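PDB 1VQ0: 33 kDa chaperonin from Thermotoga maritima, which probably acts as a redox-regulated molecular chaperone that keeps thermally unfolding and oxidatively damaged proteins from aggregating irreversibly. Local coordinates for residues K23-I28 with A184-D189; E33-A38 with D175-A180; V124-R129 with P136-V141; C243-E248 with K276-R281. One frame throughout, in Å; residues are numbered along the deposited sequence.

Contact 1: residues K23-I28 with A184-D189. With EDO (1,2-ethanediol), chain F.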
loop_
_atom_site.group_PDB
_atom_site.type_symbol
_atom_site.label_atom_id
_atom_site.label_comp_id
_atom_site.label_asym_id
_atom_site.label_seq_id
_atom_site.Cartn_x
_atom_site.Cartn_y
_atom_site.Cartn_z
ATOM N N LYS A 23 4.662 -20.196 -19.009
ATOM C CA LYS A 23 4.585 -20.231 -17.528
ATOM C C LYS A 23 5.634 -19.366 -16.851
ATOM O O LYS A 23 5.498 -19.038 -15.677
ATOM C CB LYS A 23 4.669 -21.678 -17.039
ATOM C CG LYS A 23 3.511 -22.494 -17.568
ATOM C CD LYS A 23 3.192 -23.719 -16.732
ATOM C CE LYS A 23 2.192 -24.595 -17.435
ATOM N NZ LYS A 23 2.388 -25.976 -16.875
ATOM N N VAL A 24 6.694 -19.017 -17.594
ATOM C CA VAL A 24 7.752 -18.122 -17.109
ATOM C C VAL A 24 7.922 -16.995 -18.121
ATOM O O VAL A 24 7.844 -17.209 -19.318
ATOM C CB VAL A 24 9.130 -18.842 -16.961
ATOM C CG1 VAL A 24 10.227 -17.912 -16.299
ATOM C CG2 VAL A 24 9.007 -20.166 -16.197
ATOM N N ARG A 25 8.148 -15.806 -17.609
ATOM C CA ARG A 25 8.460 -14.619 -18.396
ATOM C C ARG A 25 9.838 -14.094 -17.986
ATOM O O ARG A 25 10.278 -14.288 -16.864
ATOM C CB ARG A 25 7.352 -13.536 -18.269
ATOM C CG ARG A 25 7.283 -12.790 -16.950
ATOM C CD ARG A 25 6.029 -11.911 -16.816
ATOM N NE ARG A 25 6.025 -11.136 -15.582
ATOM C CZ ARG A 25 5.000 -10.410 -15.133
ATOM N NH1 ARG A 25 3.820 -10.402 -15.734
ATOM N NH2 ARG A 25 5.153 -9.679 -14.064
ATOM N N PHE A 26 10.539 -13.491 -18.945
ATOM C CA PHE A 26 11.853 -12.930 -18.674
ATOM C C PHE A 26 12.007 -11.593 -19.389
ATOM O O PHE A 26 11.370 -11.357 -20.440
ATOM C CB PHE A 26 12.989 -13.878 -19.119
ATOM C CG PHE A 26 13.036 -14.118 -20.599
ATOM C CD1 PHE A 26 13.628 -13.185 -21.445
ATOM C CD2 PHE A 26 12.460 -15.254 -21.145
ATOM C CE1 PHE A 26 13.615 -13.374 -22.806
ATOM C CE2 PHE A 26 12.439 -15.451 -22.501
ATOM C CZ PHE A 26 13.023 -14.492 -23.331
ATOM N N SER A 27 12.968 -10.823 -18.875
ATOM C CA SER A 27 13.293 -9.434 -19.186
ATOM C C SER A 27 14.796 -9.373 -18.983
ATOM O O SER A 27 15.276 -9.867 -17.959
ATOM C CB SER A 27 12.684 -8.534 -18.068
ATOM O OG SER A 27 12.326 -7.330 -18.596
ATOM N N ILE A 28 15.535 -8.750 -19.893
ATOM C CA ILE A 28 16.969 -8.460 -19.675
ATOM C C ILE A 28 17.307 -7.135 -20.370
ATOM O O ILE A 28 16.841 -6.840 -21.476
ATOM C CB ILE A 28 17.882 -9.620 -20.182
ATOM C CG1 ILE A 28 19.349 -9.379 -19.850
ATOM C CG2 ILE A 28 17.753 -9.791 -21.715
ATOM C CD1 ILE A 28 20.220 -10.658 -19.873
ATOM N N ALA A 184 15.336 -10.068 -15.037
ATOM C CA ALA A 184 14.216 -10.534 -14.213
ATOM C C ALA A 184 13.668 -11.827 -14.797
ATOM O O ALA A 184 13.415 -11.921 -16.005
ATOM C CB ALA A 184 13.092 -9.454 -14.098
ATOM N N VAL A 185 13.514 -12.839 -13.938
ATOM C CA VAL A 185 12.815 -14.091 -14.301
ATOM C C VAL A 185 11.677 -14.299 -13.282
ATOM O O VAL A 185 11.917 -14.216 -12.073
ATOM C CB VAL A 185 13.785 -15.323 -14.371
ATOM C CG1 VAL A 185 13.086 -16.584 -14.855
ATOM C CG2 VAL A 185 14.947 -15.056 -15.326
ATOM N N GLN A 186 10.458 -14.537 -13.803
ATOM C CA GLN A 186 9.210 -14.583 -13.035
ATOM C C GLN A 186 8.316 -15.716 -13.442
ATOM O O GLN A 186 8.096 -15.989 -14.638
ATOM C CB GLN A 186 8.457 -13.258 -13.185
ATOM C CG GLN A 186 9.294 -12.047 -12.730
ATOM C CD GLN A 186 8.533 -10.701 -12.554
ATOM O OE1 GLN A 186 8.120 -10.081 -13.524
ATOM N NE2 GLN A 186 8.427 -10.229 -11.294
ATOM N N ILE A 187 7.801 -16.401 -12.433
ATOM C CA ILE A 187 6.907 -17.520 -12.655
ATOM C C ILE A 187 5.485 -17.017 -12.612
ATOM O O ILE A 187 4.957 -16.696 -11.552
ATOM C CB ILE A 187 7.147 -18.645 -11.652
ATOM C CG1 ILE A 187 8.553 -19.220 -11.887
ATOM C CG2 ILE A 187 6.131 -19.703 -11.863
ATOM C CD1 ILE A 187 9.072 -20.240 -10.813
ATOM N N ILE A 188 4.877 -16.912 -13.784
ATOM C CA ILE A 188 3.533 -16.358 -13.859
ATOM C C ILE A 188 2.480 -17.465 -13.819
ATOM O O ILE A 188 1.305 -17.172 -13.709
ATOM C CB ILE A 188 3.348 -15.426 -15.090
ATOM C CG1 ILE A 188 3.810 -16.142 -16.373
ATOM C CG2 ILE A 188 4.076 -14.082 -14.823
ATOM C CD1 ILE A 188 3.309 -15.494 -17.693
ATOM N N ASP A 189 2.918 -18.719 -13.879
ATOM C CA ASP A 189 2.009 -19.870 -13.751
ATOM C C ASP A 189 2.684 -20.936 -12.879
ATOM O O ASP A 189 3.460 -21.809 -13.342
ATOM C CB ASP A 189 1.674 -20.411 -15.136
ATOM C CG ASP A 189 0.700 -21.568 -15.109
ATOM O OD1 ASP A 189 0.375 -22.183 -14.058
ATOM O OD2 ASP A 189 0.176 -21.912 -16.163
HETATM C C1 EDO F . 3.945 -4.974 -12.583
HETATM O O1 EDO F . 3.824 -5.031 -11.177
HETATM C C2 EDO F . 3.209 -6.038 -13.398
HETATM O O2 EDO F . 3.502 -7.404 -13.030
#

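Contact 2: residues E33-A38 with D175-A180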
loop_
_atom_site.group_PDB
_atom_site.type_symbol
_atom_site.label_atom_id
_atom_site.label_comp_id
_atom_site.label_asym_id
_atom_site.label_seq_id
_atom_site.Cartn_x
_atom_site.Cartn_y
_atom_site.Cartn_z
ATOM N N GLU A 33 23.436 4.009 -20.837
ATOM C CA GLU A 33 23.134 5.355 -21.320
ATOM C C GLU A 33 22.046 6.049 -20.500
ATOM O O GLU A 33 22.133 7.226 -20.200
ATOM C CB GLU A 33 22.673 5.290 -22.785
ATOM C CG GLU A 33 23.835 5.249 -23.759
ATOM C CD GLU A 33 23.425 5.509 -25.213
ATOM O OE1 GLU A 33 22.542 6.375 -25.465
ATOM O OE2 GLU A 33 24.018 4.853 -26.111
ATOM N N VAL A 34 21.038 5.280 -20.108
ATOM C CA VAL A 34 19.943 5.772 -19.326
ATOM C C VAL A 34 20.420 6.181 -17.912
ATOM O O VAL A 34 20.107 7.266 -17.430
ATOM C CB VAL A 34 18.862 4.691 -19.219
ATOM C CG1 VAL A 34 17.741 5.186 -18.370
ATOM C CG2 VAL A 34 18.329 4.357 -20.554
ATOM N N VAL A 35 21.193 5.294 -17.279
ATOM C CA VAL A 35 21.711 5.541 -15.954
ATOM C C VAL A 35 22.774 6.668 -16.012
ATOM O O VAL A 35 22.872 7.501 -15.091
ATOM C CB VAL A 35 22.192 4.216 -15.284
ATOM C CG1 VAL A 35 22.762 4.462 -13.954
ATOM C CG2 VAL A 35 21.042 3.276 -15.136
ATOM N N GLU A 36 23.548 6.711 -17.099
ATOM C CA GLU A 36 24.479 7.850 -17.265
ATOM C C GLU A 36 23.749 9.204 -17.304
ATOM O O GLU A 36 24.200 10.160 -16.711
ATOM C CB GLU A 36 25.385 7.698 -18.496
ATOM C CG GLU A 36 26.386 8.858 -18.675
ATOM C CD GLU A 36 27.457 8.991 -17.580
ATOM O OE1 GLU A 36 27.540 8.097 -16.721
ATOM O OE2 GLU A 36 28.234 9.983 -17.576
ATOM N N GLU A 37 22.630 9.274 -18.005
ATOM C CA GLU A 37 21.859 10.521 -18.106
ATOM C C GLU A 37 21.257 10.960 -16.756
ATOM O O GLU A 37 21.249 12.123 -16.435
ATOM C CB GLU A 37 20.804 10.410 -19.237
ATOM C CG GLU A 37 19.676 11.433 -19.146
ATOM C CD GLU A 37 18.821 11.541 -20.400
ATOM O OE1 GLU A 37 19.057 10.812 -21.356
ATOM O OE2 GLU A 37 17.894 12.359 -20.406
ATOM N N ALA A 38 20.768 10.006 -15.967
ATOM C CA ALA A 38 20.260 10.277 -14.630
ATOM C C ALA A 38 21.373 10.891 -13.776
ATOM O O ALA A 38 21.121 11.840 -13.010
ATOM C CB ALA A 38 19.748 8.956 -13.950
ATOM N N ASP A 175 35.024 8.252 -15.609
ATOM C CA ASP A 175 34.499 8.522 -16.959
ATOM C C ASP A 175 32.988 8.250 -17.048
ATOM O O ASP A 175 32.398 8.397 -18.115
ATOM C CB ASP A 175 35.205 7.632 -17.997
ATOM C CG ASP A 175 36.723 7.815 -18.002
ATOM O OD1 ASP A 175 37.190 8.953 -17.752
ATOM O OD2 ASP A 175 37.516 6.864 -18.236
ATOM N N GLY A 176 32.391 7.785 -15.955
ATOM C CA GLY A 176 30.937 7.637 -15.866
ATOM C C GLY A 176 30.512 6.182 -15.822
ATOM O O GLY A 176 31.323 5.279 -15.514
ATOM N N VAL A 177 29.230 5.980 -16.135
ATOM C CA VAL A 177 28.625 4.683 -16.056
ATOM C C VAL A 177 29.134 3.781 -17.170
ATOM O O VAL A 177 29.027 4.121 -18.353
ATOM C CB VAL A 177 27.113 4.724 -16.091
ATOM C CG1 VAL A 177 26.580 3.274 -15.839
ATOM C CG2 VAL A 177 26.585 5.621 -15.010
ATOM N N LYS A 178 29.635 2.624 -16.760
ATOM C CA LYS A 178 30.182 1.610 -17.657
ATOM C C LYS A 178 29.242 0.425 -17.926
ATOM O O LYS A 178 29.187 -0.116 -19.030
ATOM C CB LYS A 178 31.515 1.134 -17.108
ATOM C CG LYS A 178 32.554 2.273 -16.948
ATOM C CD LYS A 178 32.753 3.072 -18.271
ATOM C CE LYS A 178 33.746 4.216 -18.110
ATOM N NZ LYS A 178 35.157 3.700 -17.935
ATOM N N ILE A 179 28.505 0.029 -16.924
ATOM C CA ILE A 179 27.491 -1.017 -17.058
ATOM C C ILE A 179 26.355 -0.608 -16.135
ATOM O O ILE A 179 26.605 -0.207 -15.034
ATOM C CB ILE A 179 28.083 -2.359 -16.567
ATOM C CG1 ILE A 179 29.200 -2.807 -17.514
ATOM C CG2 ILE A 179 26.976 -3.379 -16.336
ATOM C CD1 ILE A 179 29.745 -4.179 -17.228
ATOM N N ALA A 180 25.131 -0.725 -16.623
ATOM C CA ALA A 180 23.918 -0.543 -15.878
ATOM C C ALA A 180 22.877 -1.482 -16.533
ATOM O O ALA A 180 22.222 -1.137 -17.530
ATOM C CB ALA A 180 23.475 0.879 -15.963
#

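Contact 3: residues V124-R129 with P136-V141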
loop_
_atom_site.group_PDB
_atom_site.type_symbol
_atom_site.label_atom_id
_atom_site.label_comp_id
_atom_site.label_asym_id
_atom_site.label_seq_id
_atom_site.Cartn_x
_atom_site.Cartn_y
_atom_site.Cartn_z
ATOM N N VAL A 124 11.251 0.520 3.921
ATOM C CA VAL A 124 10.148 -0.146 3.219
ATOM C C VAL A 124 10.268 0.055 1.689
ATOM O O VAL A 124 10.919 0.974 1.197
ATOM C CB VAL A 124 8.720 0.405 3.693
ATOM C CG1 VAL A 124 8.578 0.317 5.116
ATOM C CG2 VAL A 124 8.454 1.847 3.263
ATOM N N LEU A 125 9.609 -0.831 0.962
ATOM C CA LEU A 125 9.481 -0.699 -0.464
ATOM C C LEU A 125 8.001 -0.631 -0.856
ATOM O O LEU A 125 7.219 -1.422 -0.411
ATOM C CB LEU A 125 10.189 -1.859 -1.138
ATOM C CG LEU A 125 10.125 -2.002 -2.663
ATOM C CD1 LEU A 125 11.234 -2.969 -3.125
ATOM C CD2 LEU A 125 8.825 -2.540 -3.084
ATOM N N ARG A 126 7.677 0.379 -1.656
ATOM C CA ARG A 126 6.372 0.657 -2.240
ATOM C C ARG A 126 6.403 0.526 -3.749
ATOM O O ARG A 126 7.354 0.938 -4.366
ATOM C CB ARG A 126 5.901 2.094 -1.910
ATOM C CG ARG A 126 5.391 2.201 -0.575
ATOM C CD ARG A 126 4.773 3.517 -0.155
ATOM N NE ARG A 126 5.800 4.493 -0.039
ATOM C CZ ARG A 126 6.434 4.852 1.053
ATOM N NH1 ARG A 126 6.149 4.351 2.215
ATOM N NH2 ARG A 126 7.358 5.783 0.957
ATOM N N VAL A 127 5.343 -0.060 -4.297
ATOM C CA VAL A 127 5.059 -0.063 -5.734
ATOM C C VAL A 127 3.688 0.554 -5.977
ATOM O O VAL A 127 2.664 0.085 -5.443
ATOM C CB VAL A 127 5.227 -1.431 -6.356
ATOM C CG1 VAL A 127 4.784 -1.450 -7.852
ATOM C CG2 VAL A 127 6.689 -1.861 -6.185
ATOM N N VAL A 128 3.712 1.635 -6.751
ATOM C CA VAL A 128 2.515 2.389 -7.195
ATOM C C VAL A 128 2.208 2.020 -8.635
ATOM O O VAL A 128 3.064 2.118 -9.505
ATOM C CB VAL A 128 2.742 3.886 -7.094
ATOM C CG1 VAL A 128 1.520 4.665 -7.368
ATOM C CG2 VAL A 128 3.253 4.206 -5.683
ATOM N N ARG A 129 0.996 1.535 -8.856
ATOM C CA ARG A 129 0.536 1.180 -10.180
ATOM C C ARG A 129 -0.569 2.148 -10.594
ATOM O O ARG A 129 -1.675 2.132 -10.098
ATOM C CB ARG A 129 0.035 -0.223 -10.184
ATOM C CG ARG A 129 1.153 -1.242 -10.176
ATOM C CD ARG A 129 1.156 -1.941 -11.544
ATOM N NE ARG A 129 0.552 -3.209 -11.463
ATOM C CZ ARG A 129 0.115 -3.964 -12.456
ATOM N NH1 ARG A 129 0.065 -3.665 -13.735
ATOM N NH2 ARG A 129 -0.370 -5.095 -12.111
ATOM N N PRO A 136 -4.226 5.393 -7.777
ATOM C CA PRO A 136 -3.441 4.214 -8.140
ATOM C C PRO A 136 -3.529 3.082 -7.114
ATOM O O PRO A 136 -4.009 3.293 -5.999
ATOM C CB PRO A 136 -1.998 4.778 -8.155
ATOM C CG PRO A 136 -2.008 5.812 -7.145
ATOM C CD PRO A 136 -3.368 6.418 -7.161
ATOM N N PHE A 137 -3.142 1.883 -7.539
ATOM C CA PHE A 137 -2.856 0.783 -6.636
ATOM C C PHE A 137 -1.521 1.029 -5.980
ATOM O O PHE A 137 -0.556 1.491 -6.623
ATOM C CB PHE A 137 -2.862 -0.564 -7.372
ATOM C CG PHE A 137 -4.159 -0.855 -8.034
ATOM C CD1 PHE A 137 -5.227 -1.312 -7.315
ATOM C CD2 PHE A 137 -4.338 -0.602 -9.385
ATOM C CE1 PHE A 137 -6.467 -1.553 -7.917
ATOM C CE2 PHE A 137 -5.592 -0.842 -10.002
ATOM C CZ PHE A 137 -6.647 -1.309 -9.253
ATOM N N VAL A 138 -1.477 0.814 -4.684
ATOM C CA VAL A 138 -0.209 0.949 -3.944
ATOM C C VAL A 138 -0.029 -0.263 -3.023
ATOM O O VAL A 138 -0.950 -0.667 -2.306
ATOM C CB VAL A 138 -0.111 2.185 -3.020
ATOM C CG1 VAL A 138 1.319 2.320 -2.460
ATOM C CG2 VAL A 138 -0.591 3.466 -3.665
ATOM N N SER A 139 1.179 -0.806 -3.020
ATOM C CA SER A 139 1.486 -1.940 -2.206
ATOM C C SER A 139 2.816 -1.688 -1.546
ATOM O O SER A 139 3.746 -1.303 -2.201
ATOM C CB SER A 139 1.388 -3.218 -3.071
ATOM O OG SER A 139 1.881 -4.354 -2.366
ATOM N N GLN A 140 2.877 -1.870 -0.220
ATOM C CA GLN A 140 4.055 -1.645 0.622
ATOM C C GLN A 140 4.485 -2.892 1.391
ATOM O O GLN A 140 3.694 -3.581 1.996
ATOM C CB GLN A 140 3.827 -0.494 1.595
ATOM C CG GLN A 140 5.060 -0.171 2.442
ATOM C CD GLN A 140 4.813 0.882 3.512
ATOM O OE1 GLN A 140 4.380 1.970 3.176
ATOM N NE2 GLN A 140 5.035 0.540 4.807
ATOM N N VAL A 141 5.772 -3.194 1.310
ATOM C CA VAL A 141 6.357 -4.336 1.994
ATOM C C VAL A 141 7.625 -3.880 2.736
ATOM O O VAL A 141 8.265 -2.937 2.304
ATOM C CB VAL A 141 6.640 -5.520 1.009
ATOM C CG1 VAL A 141 5.367 -6.029 0.368
ATOM C CG2 VAL A 141 7.702 -5.176 -0.019
#

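Contact 4: residues C243-E248 with K276-R281. With ZN (zinc ion), chain C.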
loop_
_atom_site.group_PDB
_atom_site.type_symbol
_atom_site.label_atom_id
_atom_site.label_comp_id
_atom_site.label_asym_id
_atom_site.label_seq_id
_atom_site.Cartn_x
_atom_site.Cartn_y
_atom_site.Cartn_z
ATOM N N CYS A 243 10.954 12.603 -19.026
ATOM C CA CYS A 243 10.089 13.322 -18.119
ATOM C C CYS A 243 9.007 14.088 -18.941
ATOM O O CYS A 243 9.176 14.289 -20.101
ATOM C CB CYS A 243 10.910 14.303 -17.305
ATOM S SG CYS A 243 10.046 14.936 -15.882
ATOM N N ASP A 244 7.890 14.444 -18.306
ATOM C CA ASP A 244 6.780 15.129 -18.924
ATOM C C ASP A 244 6.682 16.559 -18.375
ATOM O O ASP A 244 5.720 17.254 -18.636
ATOM C CB ASP A 244 5.429 14.381 -18.697
ATOM C CG ASP A 244 4.986 14.388 -17.228
ATOM O OD1 ASP A 244 5.785 14.769 -16.386
ATOM O OD2 ASP A 244 3.870 14.035 -16.808
ATOM N N CYS A 245 7.645 17.009 -17.588
ATOM C CA CYS A 245 7.598 18.406 -17.182
ATOM C C CYS A 245 7.804 19.328 -18.394
ATOM O O CYS A 245 8.347 18.951 -19.429
ATOM C CB CYS A 245 8.636 18.706 -16.121
ATOM S SG CYS A 245 10.348 18.710 -16.720
ATOM N N ASN A 246 7.298 20.542 -18.236
ATOM C CA ASN A 246 7.448 21.609 -19.193
ATOM C C ASN A 246 7.129 22.905 -18.451
ATOM O O ASN A 246 6.771 22.898 -17.262
ATOM C CB ASN A 246 6.552 21.435 -20.419
ATOM C CG ASN A 246 5.070 21.464 -20.083
ATOM O OD1 ASN A 246 4.614 22.250 -19.269
ATOM N ND2 ASN A 246 4.312 20.615 -20.741
ATOM N N ARG A 247 7.291 24.014 -19.140
ATOM C CA ARG A 247 7.140 25.321 -18.492
ATOM C C ARG A 247 5.719 25.629 -18.079
ATOM O O ARG A 247 5.500 26.253 -17.061
ATOM C CB ARG A 247 7.614 26.440 -19.413
ATOM C CG ARG A 247 7.758 27.752 -18.695
ATOM C CD ARG A 247 8.522 28.741 -19.486
ATOM N NE ARG A 247 8.696 29.995 -18.800
ATOM C CZ ARG A 247 9.688 30.279 -17.987
ATOM N NH1 ARG A 247 9.737 31.490 -17.444
ATOM N NH2 ARG A 247 10.639 29.380 -17.729
ATOM N N GLU A 248 4.751 25.207 -18.878
ATOM C CA GLU A 248 3.353 25.377 -18.494
ATOM C C GLU A 248 3.085 24.725 -17.125
ATOM O O GLU A 248 2.420 25.300 -16.272
ATOM C CB GLU A 248 2.441 24.826 -19.573
ATOM C CG GLU A 248 0.957 25.204 -19.404
ATOM C CD GLU A 248 0.055 24.467 -20.390
ATOM O OE1 GLU A 248 0.455 23.355 -20.835
ATOM O OE2 GLU A 248 -1.041 24.991 -20.726
ATOM N N LYS A 276 11.747 17.579 -9.892
ATOM C CA LYS A 276 12.459 16.616 -9.042
ATOM C C LYS A 276 12.863 15.385 -9.866
ATOM O O LYS A 276 13.799 14.686 -9.501
ATOM C CB LYS A 276 11.604 16.220 -7.828
ATOM C CG LYS A 276 10.368 15.335 -8.185
ATOM C CD LYS A 276 9.413 15.109 -6.995
ATOM C CE LYS A 276 8.211 14.258 -7.475
ATOM N NZ LYS A 276 7.547 13.441 -6.396
ATOM N N TRP A 277 12.137 15.109 -10.949
ATOM C CA TRP A 277 12.417 13.913 -11.754
ATOM C C TRP A 277 13.616 14.014 -12.709
ATOM O O TRP A 277 14.353 13.028 -12.947
ATOM C CB TRP A 277 11.208 13.495 -12.544
ATOM C CG TRP A 277 9.989 13.046 -11.781
ATOM C CD1 TRP A 277 8.888 13.796 -11.579
ATOM C CD2 TRP A 277 9.700 11.755 -11.187
ATOM N NE1 TRP A 277 7.955 13.097 -10.864
ATOM C CE2 TRP A 277 8.403 11.823 -10.654
ATOM C CE3 TRP A 277 10.404 10.561 -11.039
ATOM C CZ2 TRP A 277 7.787 10.749 -9.993
ATOM C CZ3 TRP A 277 9.795 9.481 -10.417
ATOM C CH2 TRP A 277 8.506 9.585 -9.861
ATOM N N CYS A 278 13.824 15.192 -13.271
ATOM C CA CYS A 278 14.891 15.357 -14.250
ATOM C C CYS A 278 15.803 16.567 -13.936
ATOM O O CYS A 278 16.760 16.827 -14.671
ATOM C CB CYS A 278 14.306 15.462 -15.659
ATOM S SG CYS A 278 13.513 17.040 -15.939
ATOM N N ASN A 279 15.530 17.263 -12.830
ATOM C CA ASN A 279 16.359 18.375 -12.391
ATOM C C ASN A 279 16.411 19.532 -13.430
ATOM O O ASN A 279 17.336 20.311 -13.447
ATOM C CB ASN A 279 17.784 17.897 -12.096
ATOM C CG ASN A 279 18.553 18.856 -11.185
ATOM O OD1 ASN A 279 17.961 19.652 -10.486
ATOM N ND2 ASN A 279 19.860 18.747 -11.182
ATOM N N THR A 280 15.417 19.625 -14.297
ATOM C CA THR A 280 15.214 20.823 -15.091
ATOM C C THR A 280 14.676 21.957 -14.205
ATOM O O THR A 280 13.703 21.779 -13.451
ATOM C CB THR A 280 14.262 20.568 -16.228
ATOM O OG1 THR A 280 14.799 19.541 -17.052
ATOM C CG2 THR A 280 14.170 21.826 -17.157
ATOM N N ARG A 281 15.350 23.098 -14.333
ATOM C CA ARG A 281 15.048 24.353 -13.656
ATOM C C ARG A 281 14.293 25.313 -14.582
ATOM O O ARG A 281 14.630 25.475 -15.742
ATOM C CB ARG A 281 16.345 25.034 -13.231
ATOM C CG ARG A 281 16.164 26.313 -12.383
ATOM C CD ARG A 281 17.525 26.990 -11.951
ATOM N NE ARG A 281 18.429 25.990 -11.396
ATOM C CZ ARG A 281 18.399 25.544 -10.125
ATOM N NH1 ARG A 281 17.562 26.059 -9.226
ATOM N NH2 ARG A 281 19.239 24.580 -9.740
HETATM ZN ZN ZN C . 11.166 16.923 -15.422
#

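Contact 1: residues K23-I28 with A184-D189
Val24 and Val185 meet methyl to methyl, CG1 of Val24 lying 3.5 Å from CG1 of Val185, a tight approach for two carbons. Each of these branches stands anti to its own backbone N (chi1 -174° in Val24), which swings the two methyls into one another on the face they share with Phe26 and Ile187. Helix 219-227 covers that face with Phe227 and Leu223, and helix 194-205 adds Ile200 and Ile204. Strands 24-30 and 176-187 run antiparallel as neighbours within the large mixed sheet; Arg25 with Gln186 and Ser27 with Ala184 are the hydrogen-bonded pairs. Where residues 23-28 begin, Lys23 O takes two donors from one face of its plane, Ile188 N at 2.9 Å and Asp189 N at 3.2 Å. On the other side of the sheet, Arg25 grips Gln186 OE1 side-on, with NE at 3.1 Å and NH2 at 3.0 Å from that oxygen. OE1 lies in the guanidinium plane, yet both nitrogens stand well above the amide plane, the two groups being turned 47° apart. Ile188 CG2 lies over one guanidinium face, and Trp65 adds a cation-pi contact. A leucine in place of Arg25 would probably leave Gln186 OE1 without either donor and its amide held mainly through NE2, which bonds Ser164 OG. NH2 also bonds O2 of a bound 1,2-ethanediol.

Contact 2: residues E33-A38 with D175-A180
Glu36 reaches from its helix to the backbone of residues 175-180, where its OE1 accepts a hydrogen bond of 2.8 Å from Val177 N. The N-H points almost straight at the oxygen (171°) but meets it from above the carboxylate plane. Next to this bond the two side chains slide past each other in opposite directions, and Val177 CG2 comes within 3.2 Å of the same Glu36 OE1. Gly176 packs close beside the carboxylate, its CA 3.5 Å from Glu36 OE1; a side chain at that position would run into Glu36 OE2, and the backbone angles there would independently jam a CB against the preceding carbonyl oxygen. The neighbouring residue, Val35, makes the apolar part. Its CG2 packs on Ala180 CB at 3.5 Å, while its CG1 meets Val177 CG2 more loosely at 4.1 Å, the two valine side chains crossing at about a right angle.

The shape of Glu36 explains how the carboxylate arrives: CG leaves anti to the backbone N, and a bend at the next torsion (chi2 65°) turns the acid back toward residues 176 and 177. Its other oxygen, OE2, is held by a salt bridge to Arg39 on the same helix, which probably helps to fix the rotation of the group. On the strand side, Lys178 and Ile179 both face Leu171, so the chain turns its corner at a classic beta bulge. Helix 32-42, which directly follows strand 24-30, here packs against the bulged start of strand 176-187, the neighbour of 24-30 in the mixed sheet.

Contact 3: residues V124-R129 with P136-V141
Val124 lays its two methyls against the amide of Gln140, CG1 approaching NE2 of that glutamine at 3.6 Å. Leu125 pairs with Val141 through two backbone bonds, its N lying 2.8 Å from Val141 O. Its side chain runs beside that of Val141, both pointing the same way, though the methyls only graze. Arg126 lies alongside Gln140 on the opposite face, and NH1 bonds Gln140 OE1 at 3.1 Å. The oxygen sits in the guanidinium plane, whereas NH1 stands 55° out of the amide plane. Gln140 gets there on an extended chain whose CG is anti to the backbone N (chi1 -177°). A valine in place of Gln140 would probably leave Arg126 NH1 without this acceptor and uncover the methyls of Val124, although Glu77 and Asp75 would still hold NH2 by salt bridges. Val127 pairs with Ser139 through both backbone bonds, midway along a beta hairpin made by strands 123-130 and 137-142. The hairpin's outer strand pairs antiparallel with a strand of the second subunit through Val138, Ser139 and Gln140, carrying the sheet across the dimer interface. Val128 sets CG1 3.6 Å from Pro136 CB, the two side chains lying side by side. Arg129 closes the register with Phe137: its N lies 2.7 Å from Phe137 O, while its bent side chain leads away to a salt bridge with Glu70.

Contact 4: residues C243-E248 with K276-R281
Cys243, Cys245 and Cys278 converge on one zinc ion from two separate chain segments. Cys243 SG binds the metal at 2.3 Å, and Cys245 SG and Cys278 SG each do so at 2.4 Å. The sulfurs are set by different torsions: that of Cys243 is anti to its backbone N (chi1 -165°), while those of Cys245 and Cys278 each sit between the backbone N and the carbonyl carbon. As neighbouring ligands, Cys245 SG and Cys278 SG stand 3.7 Å apart. Cys243 CB lies 3.9 Å from Cys278 CB. Cys275 supplies the fourth sulfur, completing a Cys4 zinc site, consistent with the redox switch of the Hsp33 family; the four sulfurs hold the metal here, and the disulfides predicted for these cysteines are not formed. Trp277 turns its CB to Cys243 SG at 3.8 Å, so that this sulfur also meets the indole obliquely, while its side chain touches Val86 and Gln88 of strand 84-90. Weak bonds run from Cys245 N to Cys243 SG and from Thr280 N to Cys278 SG, each sulfur accepting from the amide two residues on.

One large mixed sheet connects three of the four contacts. Contacts 1 and 2 share strand 176-187 and lie with centres about 26 Å apart, contact 2 being nested along the chain inside the loop that contact 1 closes. Contact 3 is nested deeper still and lies at one edge of the sheet, on outermost strand 137-142, where the second subunit extends it, with contacts 1 and 2 toward the other edge; its centre is about 27 Å from that of contact 2. The zinc site of contact 4 follows the others in sequence. Its nearest atoms are about 7 Å from contact 2, about 9 Å from contact 3 and about 19 Å from contact 1.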